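Hia (Adhesin) (Haemophilus influenzae, PDB 3EMF) is a trimeric autotransporter adhesin of the outer membrane, of which this chain is the binding-domain fragment BD2, probably serving attachment to host cells. Local coordinates at residues A[8-11]-A[12-16]; A[72-75]-A[76-79]; A[102-106]-A[107-111]. All coordinates share one frame; numbering follows the deposited sequence.

Overall arrangement
Along the chain the three contacts follow in series, each a local turn closed by neighbouring residues. Contact 1 (8-16) lies in the N-terminal loop region before helix 24-30, in the HiaBD2_N part of the chain. Contacts 2 (72-79) and 3 (102-111) both belong to the Trp ring domain: contact 2 turns strand 67-74 back toward strand 80-85, and contact 3 joins strands 99-105 and 108-114. Centres of contacts 1 and 2 and of contacts 2 and 3 are about 28 Å apart, those of contacts 1 and 3 about 36 Å. None touches another within the chain, but Ser72 and Ser102 of different subunits hydrogen-bond through their hydroxyls, so trimerisation brings the two hairpins together.

Contact 1: residues A[8-11]-A[12-16]; sequences KLKA and YGDAN
Asp14 N donates to Ala11 O over 3.2 Å, and this backbone bond, with an N-H...O angle of 153°, closes the bend between 8-11 and 12-16. The four residues Ala11 to Asp14 thereby form a type II beta turn. Gly13 occupies its third position with positive phi, where a CB would collide with the carbonyl oxygen of Tyr12.

Asp14 starts a second, smaller turn directly after the first. Its CG is anti to the backbone N (chi1 -169°), which places the carboxylate beside its own carbonyl carbon, with OD1 directed forward to accept from Asn16 N at 3.2 Å, using the anti lone pair. The bond is nearly straight, 171° at the hydrogen, and it defines an Asx turn. The two turns fold the loop ahead of helix 24-30, in the HiaBD2_N region of the adhesin.

The charged groups meet through solvent. Lys10 NZ and Asp14 OD2 stand 5.0 Å apart, too far for a direct pair, and one water lies between them: it accepts from Lys10 NZ at 2.8 Å and donates to Asp14 OD2 at 3.0 Å. The lysine chain is extended until chi4, where its one bend turns the ammonium to this water.

Van der Waals contacts between carbon and oxygen are few: Asp14 CB rests 3.3 Å from Ala11 O, and Lys10 CB passes more loosely, 4.0 Å from Asp14 OD2. Tyr12 CB leaves the backbone away from 8-11; the ring of this buried residue packs on Lys29 and Gln30 of helix 24-30 and on Ala87 of the second subunit. Gln30 also clasps the turn by its side-chain amide, donating to Asp14 O and accepting from Gly13 N.

Contact 2: residues A[72-75]-A[76-79]; sequences SKNG and TRNE
A type II' beta turn, Asn74 to Arg77, reverses the chain where strand 67-74 ends, and 72-75 and 76-79 run in nearly opposite directions. Its closing bond, from Arg77 N to Asn74 O, is weak: 3.1 Å with an N-H...O angle of only 134°. Gly75 holds the second position at positive phi, which favours glycine.

The firmer tie comes from Lys73. CG lies anti to the backbone N and the chain stays extended as far as CE, so that it runs over the carbonyl of Arg77, with Lys73 CG 3.3 Å from Arg77 O. The chain then bends at chi4, which brings the ammonium to this oxygen from above the carbonyl plane, 36° out of it. Lys73 NZ donates to Arg77 O at 2.7 Å. Longer, weak bonds run from the same nitrogen to Thr76 O and Gly75 O, so one ammonium spans three consecutive carbonyls, and its charge would be expected to offset the repulsion between their oxygens.

Arg77 folds back on the other limb. Bent at chi2, it lies alongside Asn74, the two side chains pointing the same way and the amide and guanidinium planes 8° apart. Arg77 NH1 comes to 3.4 Å from Asn74 OD1, but the angle is too poor for a hydrogen bond; Arg77 CD is 3.1 Å from Asn74 O. Farther from the turn, Ser72 O receives a CA-H...O contact from Glu79 CA at 3.5 Å.

Beyond it, Ser72 pairs through its backbone with Lys80, opening the ladder to strand 80-85. Ser102 OG of the second subunit hydrogen-bonds Ser72 OG. On the other flank, Ser72, Lys73 and Asn74 run parallel to a strand of the second subunit, and the sheet continues across the interface.

Contact 3: residues A[102-106]-A[107-111]; sequences STSEN and GKHTI
Thr103 and Thr110 exchange both their backbone bonds in this beta hairpin, whose strands 102-105 and 108-111 run antiparallel (171°) with axes 4.8 Å apart. Thr110 N reaches Thr103 O at 2.9 Å and 170°, and Thr103 N donates back to Thr110 O at 3.1 Å. Glu105 and Lys108 form the second hydrogen-bonded pair, and between them closes a type I' turn. There Lys108 N donates to Glu105 O at 2.9 Å; Asn106 and Gly107 both have positive phi.

CA-H...O contacts fill the spaces between these bonds, as from His109 CA to Thr103 O (3.6 Å) and from Ser104 CA to Lys108 O.

On the face carrying Thr103 and Thr110, the two threonine side chains lie side by side, with Thr103 OG1 3.4 Å from Thr110 CB. One water joins both hydroxyls and gives a hydrogen to Lys108 O at 2.8 Å. Thr103 OG1 sits between its backbone N and carbonyl carbon (chi1 66°), which turns it to this water.

Packing on the other face includes Ile111 CD1 against Ser102 CB at 3.6 Å. Here the Ser102 hydroxyl turns to Ser72 of the third subunit, and Ser104 OG, whose place in the model is less certain, may bond Gln82 of that chain; residues 108-111 also pair in parallel with one of its strands.

The chemistry thus divides: backbone bonds and a shared water hold the hairpin itself, while the Ser102 hydroxyl and the edge of strand 108-111 that does not face 102-105 take part in trimer assembly.

Contact 1: residues A[8-11]-A[12-16]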
loop_
_atom_site.group_PDB
_atom_site.type_symbol
_atom_site.label_atom_id
_atom_site.label_comp_id
_atom_site.label_asym_id
_atom_site.label_seq_id
_atom_site.Cartn_x
_atom_site.Cartn_y
_atom_site.Cartn_z
ATOM N N LYS A 8 17.905 -8.064 9.504
ATOM C CA LYS A 8 17.530 -9.456 9.761
ATOM C C LYS A 8 16.052 -9.753 9.505
ATOM O O LYS A 8 15.587 -10.846 9.790
ATOM C CB LYS A 8 17.887 -9.844 11.204
ATOM C CG LYS A 8 19.327 -10.280 11.427
ATOM C CD LYS A 8 19.583 -10.492 12.923
ATOM C CE LYS A 8 20.928 -11.156 13.199
ATOM N NZ LYS A 8 21.064 -11.592 14.630
ATOM N N LEU A 9 15.319 -8.786 8.959
ATOM C CA LEU A 9 13.910 -8.987 8.619
ATOM C C LEU A 9 13.673 -10.174 7.692
ATOM O O LEU A 9 14.360 -10.339 6.675
ATOM C CB LEU A 9 13.321 -7.734 7.953
ATOM C CG LEU A 9 13.228 -6.472 8.809
ATOM C CD1 LEU A 9 12.838 -5.255 7.938
ATOM C CD2 LEU A 9 12.252 -6.679 9.977
ATOM N N LYS A 10 12.663 -10.969 8.028
ATOM C CA LYS A 10 12.274 -12.109 7.199
ATOM C C LYS A 10 10.961 -11.798 6.508
ATOM O O LYS A 10 10.306 -10.801 6.807
ATOM C CB LYS A 10 12.097 -13.369 8.047
ATOM C CG LYS A 10 13.236 -13.660 9.013
ATOM C CD LYS A 10 12.909 -14.858 9.903
ATOM C CE LYS A 10 13.999 -15.092 10.947
ATOM N NZ LYS A 10 15.316 -15.418 10.316
ATOM N N ALA A 11 10.588 -12.665 5.580
ATOM C CA ALA A 11 9.301 -12.586 4.931
ATOM C C ALA A 11 8.386 -13.614 5.568
ATOM O O ALA A 11 8.838 -14.621 6.107
ATOM C CB ALA A 11 9.458 -12.875 3.447
ATOM N N TYR A 12 7.090 -13.373 5.503
ATOM C CA TYR A 12 6.161 -14.414 5.864
ATOM C C TYR A 12 6.396 -15.623 4.957
ATOM O O TYR A 12 6.710 -15.464 3.771
ATOM C CB TYR A 12 4.742 -13.924 5.717
ATOM C CG TYR A 12 4.366 -12.957 6.800
ATOM C CD1 TYR A 12 4.249 -13.377 8.114
ATOM C CD2 TYR A 12 4.152 -11.612 6.513
ATOM C CE1 TYR A 12 3.914 -12.483 9.119
ATOM C CE2 TYR A 12 3.812 -10.720 7.503
ATOM C CZ TYR A 12 3.688 -11.153 8.799
ATOM O OH TYR A 12 3.345 -10.250 9.789
ATOM N N GLY A 13 6.265 -16.816 5.531
ATOM C CA GLY A 13 6.489 -18.071 4.810
ATOM C C GLY A 13 7.876 -18.631 5.034
ATOM O O GLY A 13 8.147 -19.775 4.675
ATOM N N ASP A 14 8.760 -17.819 5.609
ATOM C CA ASP A 14 10.128 -18.251 5.870
ATOM C C ASP A 14 10.075 -19.404 6.873
ATOM O O ASP A 14 9.311 -19.356 7.843
ATOM C CB ASP A 14 10.957 -17.082 6.421
ATOM C CG ASP A 14 12.459 -17.381 6.473
ATOM O OD1 ASP A 14 12.864 -18.415 7.056
ATOM O OD2 ASP A 14 13.246 -16.560 5.948
ATOM N N ALA A 15 10.904 -20.418 6.656
ATOM C CA ALA A 15 10.846 -21.653 7.444
ATOM C C ALA A 15 11.216 -21.518 8.918
ATOM O O ALA A 15 10.731 -22.288 9.747
ATOM C CB ALA A 15 11.705 -22.736 6.795
ATOM N N ASN A 16 12.094 -20.582 9.261
ATOM C CA ASN A 16 12.541 -20.519 10.660
ATOM C C ASN A 16 11.830 -19.488 11.543
ATOM O O ASN A 16 12.362 -19.058 12.564
ATOM C CB ASN A 16 14.069 -20.418 10.777
ATOM C CG ASN A 16 14.686 -19.549 9.705
ATOM O OD1 ASN A 16 14.072 -18.593 9.228
ATOM N ND2 ASN A 16 15.917 -19.875 9.323
HETATM O O HOH W 1 15.579 -16.777 7.894
#

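Contact 2: residues A[72-75]-A[76-79]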
loop_
_atom_site.group_PDB
_atom_site.type_symbol
_atom_site.label_atom_id
_atom_site.label_comp_id
_atom_site.label_asym_id
_atom_site.label_seq_id
_atom_site.Cartn_x
_atom_site.Cartn_y
_atom_site.Cartn_z
ATOM N N SER A 72 -11.102 -11.499 -2.408
ATOM C CA SER A 72 -12.503 -11.484 -2.804
ATOM C C SER A 72 -13.109 -12.800 -2.390
ATOM O O SER A 72 -12.470 -13.852 -2.496
ATOM C CB SER A 72 -12.661 -11.326 -4.321
ATOM O OG SER A 72 -12.113 -12.441 -5.013
ATOM N N LYS A 73 -14.344 -12.740 -1.925
ATOM C CA LYS A 73 -15.058 -13.925 -1.482
ATOM C C LYS A 73 -16.494 -13.838 -1.981
ATOM O O LYS A 73 -17.215 -12.897 -1.652
ATOM C CB LYS A 73 -15.021 -14.000 0.044
ATOM C CG LYS A 73 -15.930 -15.030 0.666
ATOM C CD LYS A 73 -15.873 -14.926 2.180
ATOM C CE LYS A 73 -16.903 -15.830 2.836
ATOM N NZ LYS A 73 -16.713 -17.256 2.453
ATOM N N ASN A 74 -16.912 -14.802 -2.795
ATOM C CA ASN A 74 -18.288 -14.797 -3.253
ATOM C C ASN A 74 -19.134 -15.758 -2.441
ATOM O O ASN A 74 -18.852 -16.958 -2.393
ATOM C CB ASN A 74 -18.388 -15.124 -4.736
ATOM C CG ASN A 74 -19.709 -14.701 -5.323
ATOM O OD1 ASN A 74 -20.281 -15.399 -6.158
ATOM N ND2 ASN A 74 -20.219 -13.554 -4.874
ATOM N N GLY A 75 -20.158 -15.214 -1.792
ATOM C CA GLY A 75 -21.046 -15.996 -0.957
ATOM C C GLY A 75 -20.312 -16.884 0.028
ATOM O O GLY A 75 -19.608 -16.398 0.914
ATOM N N THR A 76 -20.464 -18.193 -0.151
ATOM C CA THR A 76 -19.962 -19.177 0.799
ATOM C C THR A 76 -18.547 -19.657 0.475
ATOM O O THR A 76 -17.833 -20.145 1.353
ATOM C CB THR A 76 -20.899 -20.400 0.848
ATOM O OG1 THR A 76 -22.229 -19.967 1.166
ATOM C CG2 THR A 76 -20.426 -21.408 1.886
ATOM N N ARG A 77 -18.148 -19.521 -0.786
ATOM C CA ARG A 77 -16.847 -20.008 -1.237
ATOM C C ARG A 77 -15.688 -19.357 -0.486
ATOM O O ARG A 77 -15.849 -18.305 0.130
ATOM C CB ARG A 77 -16.685 -19.794 -2.744
ATOM C CG ARG A 77 -17.718 -20.526 -3.596
ATOM C CD ARG A 77 -18.996 -19.718 -3.750
ATOM N NE ARG A 77 -19.812 -20.190 -4.865
ATOM C CZ ARG A 77 -20.878 -19.551 -5.333
ATOM N NH1 ARG A 77 -21.263 -18.406 -4.783
ATOM N NH2 ARG A 77 -21.560 -20.057 -6.354
ATOM N N ASN A 78 -14.517 -19.984 -0.542
ATOM C CA ASN A 78 -13.350 -19.477 0.179
ATOM C C ASN A 78 -12.661 -18.307 -0.517
ATOM O O ASN A 78 -12.700 -18.191 -1.741
ATOM C CB ASN A 78 -12.332 -20.589 0.421
ATOM C CG ASN A 78 -12.925 -21.786 1.155
ATOM O OD1 ASN A 78 -14.041 -21.724 1.677
ATOM N ND2 ASN A 78 -12.174 -22.884 1.194
ATOM N N GLU A 79 -12.008 -17.461 0.278
ATOM C CA GLU A 79 -11.329 -16.264 -0.220
ATOM C C GLU A 79 -10.267 -16.566 -1.270
ATOM O O GLU A 79 -9.434 -17.454 -1.082
ATOM C CB GLU A 79 -10.630 -15.542 0.932
ATOM C CG GLU A 79 -11.500 -15.232 2.130
ATOM C CD GLU A 79 -10.683 -14.690 3.297
ATOM O OE1 GLU A 79 -9.439 -14.672 3.182
ATOM O OE2 GLU A 79 -11.278 -14.291 4.325
#

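Contact 3: residues A[102-106]-A[107-111]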
loop_
_atom_site.group_PDB
_atom_site.type_symbol
_atom_site.label_atom_id
_atom_site.label_comp_id
_atom_site.label_asym_id
_atom_site.label_seq_id
_atom_site.Cartn_x
_atom_site.Cartn_y
_atom_site.Cartn_z
ATOM N N SER A 102 -15.156 6.326 -10.553
ATOM C CA SER A 102 -14.203 6.880 -9.596
ATOM C C SER A 102 -13.953 8.370 -9.785
ATOM O O SER A 102 -14.154 8.925 -10.870
ATOM C CB SER A 102 -12.869 6.124 -9.612
ATOM O OG SER A 102 -12.243 6.155 -10.886
ATOM N N THR A 103 -13.511 8.994 -8.702
ATOM C CA THR A 103 -13.140 10.396 -8.678
ATOM C C THR A 103 -11.889 10.482 -7.820
ATOM O O THR A 103 -11.669 9.621 -6.982
ATOM C CB THR A 103 -14.228 11.254 -8.007
ATOM O OG1 THR A 103 -14.308 10.907 -6.622
ATOM C CG2 THR A 103 -15.587 11.021 -8.647
ATOM N N SER A 104 -11.072 11.512 -8.038
ATOM C CA SER A 104 -9.887 11.762 -7.221
ATOM C C SER A 104 -9.723 13.255 -6.934
ATOM O O SER A 104 -9.985 14.091 -7.794
ATOM C CB SER A 104 -8.623 11.224 -7.904
ATOM O OG SER A 104 -8.441 9.846 -7.634
ATOM N N GLU A 105 -9.284 13.579 -5.724
ATOM C CA GLU A 105 -9.037 14.965 -5.336
ATOM C C GLU A 105 -8.169 15.025 -4.085
ATOM O O GLU A 105 -8.582 14.569 -3.018
ATOM C CB GLU A 105 -10.361 15.701 -5.098
ATOM C CG GLU A 105 -10.228 17.046 -4.375
ATOM C CD GLU A 105 -10.404 16.940 -2.859
ATOM O OE1 GLU A 105 -10.798 15.856 -2.369
ATOM O OE2 GLU A 105 -10.154 17.949 -2.158
ATOM N N ASN A 106 -6.966 15.579 -4.223
ATOM C CA ASN A 106 -6.077 15.788 -3.078
ATOM C C ASN A 106 -5.854 14.526 -2.245
ATOM O O ASN A 106 -6.136 14.515 -1.046
ATOM C CB ASN A 106 -6.610 16.904 -2.167
ATOM C CG ASN A 106 -6.416 18.296 -2.757
ATOM O OD1 ASN A 106 -6.972 19.276 -2.255
ATOM N ND2 ASN A 106 -5.625 18.388 -3.822
ATOM N N GLY A 107 -5.351 13.470 -2.877
ATOM C CA GLY A 107 -5.049 12.238 -2.171
ATOM C C GLY A 107 -6.283 11.548 -1.626
ATOM O O GLY A 107 -6.183 10.574 -0.867
ATOM N N LYS A 108 -7.456 12.049 -2.010
ATOM C CA LYS A 108 -8.705 11.422 -1.600
ATOM C C LYS A 108 -9.393 10.789 -2.809
ATOM O O LYS A 108 -9.841 11.489 -3.713
ATOM C CB LYS A 108 -9.598 12.446 -0.880
ATOM C CG LYS A 108 -10.973 11.934 -0.494
ATOM C CD LYS A 108 -10.906 10.538 0.105
ATOM C CE LYS A 108 -12.300 10.054 0.474
ATOM N NZ LYS A 108 -13.092 11.156 1.101
ATOM N N HIS A 109 -9.453 9.456 -2.826
ATOM C CA HIS A 109 -9.927 8.721 -3.983
ATOM C C HIS A 109 -11.248 8.053 -3.629
ATOM O O HIS A 109 -11.412 7.535 -2.523
ATOM C CB HIS A 109 -8.857 7.684 -4.396
ATOM C CG HIS A 109 -7.477 8.264 -4.500
ATOM N ND1 HIS A 109 -6.516 8.087 -3.525
ATOM C CD2 HIS A 109 -6.911 9.054 -5.446
ATOM C CE1 HIS A 109 -5.412 8.730 -3.873
ATOM N NE2 HIS A 109 -5.625 9.320 -5.037
ATOM N N THR A 110 -12.200 8.081 -4.553
ATOM C CA THR A 110 -13.512 7.493 -4.295
ATOM C C THR A 110 -13.935 6.504 -5.372
ATOM O O THR A 110 -13.951 6.831 -6.557
ATOM C CB THR A 110 -14.595 8.582 -4.190
ATOM O OG1 THR A 110 -14.249 9.470 -3.133
ATOM C CG2 THR A 110 -15.962 7.968 -3.891
ATOM N N ILE A 111 -14.265 5.291 -4.955
ATOM C CA ILE A 111 -14.879 4.337 -5.846
ATOM C C ILE A 111 -16.352 4.201 -5.494
ATOM O O ILE A 111 -16.706 3.957 -4.345
ATOM C CB ILE A 111 -14.212 2.953 -5.766
ATOM C CG1 ILE A 111 -12.696 3.074 -5.900
ATOM C CG2 ILE A 111 -14.782 2.069 -6.853
ATOM C CD1 ILE A 111 -12.233 3.390 -7.311
HETATM O O HOH W 2 -12.570 11.718 -4.042
#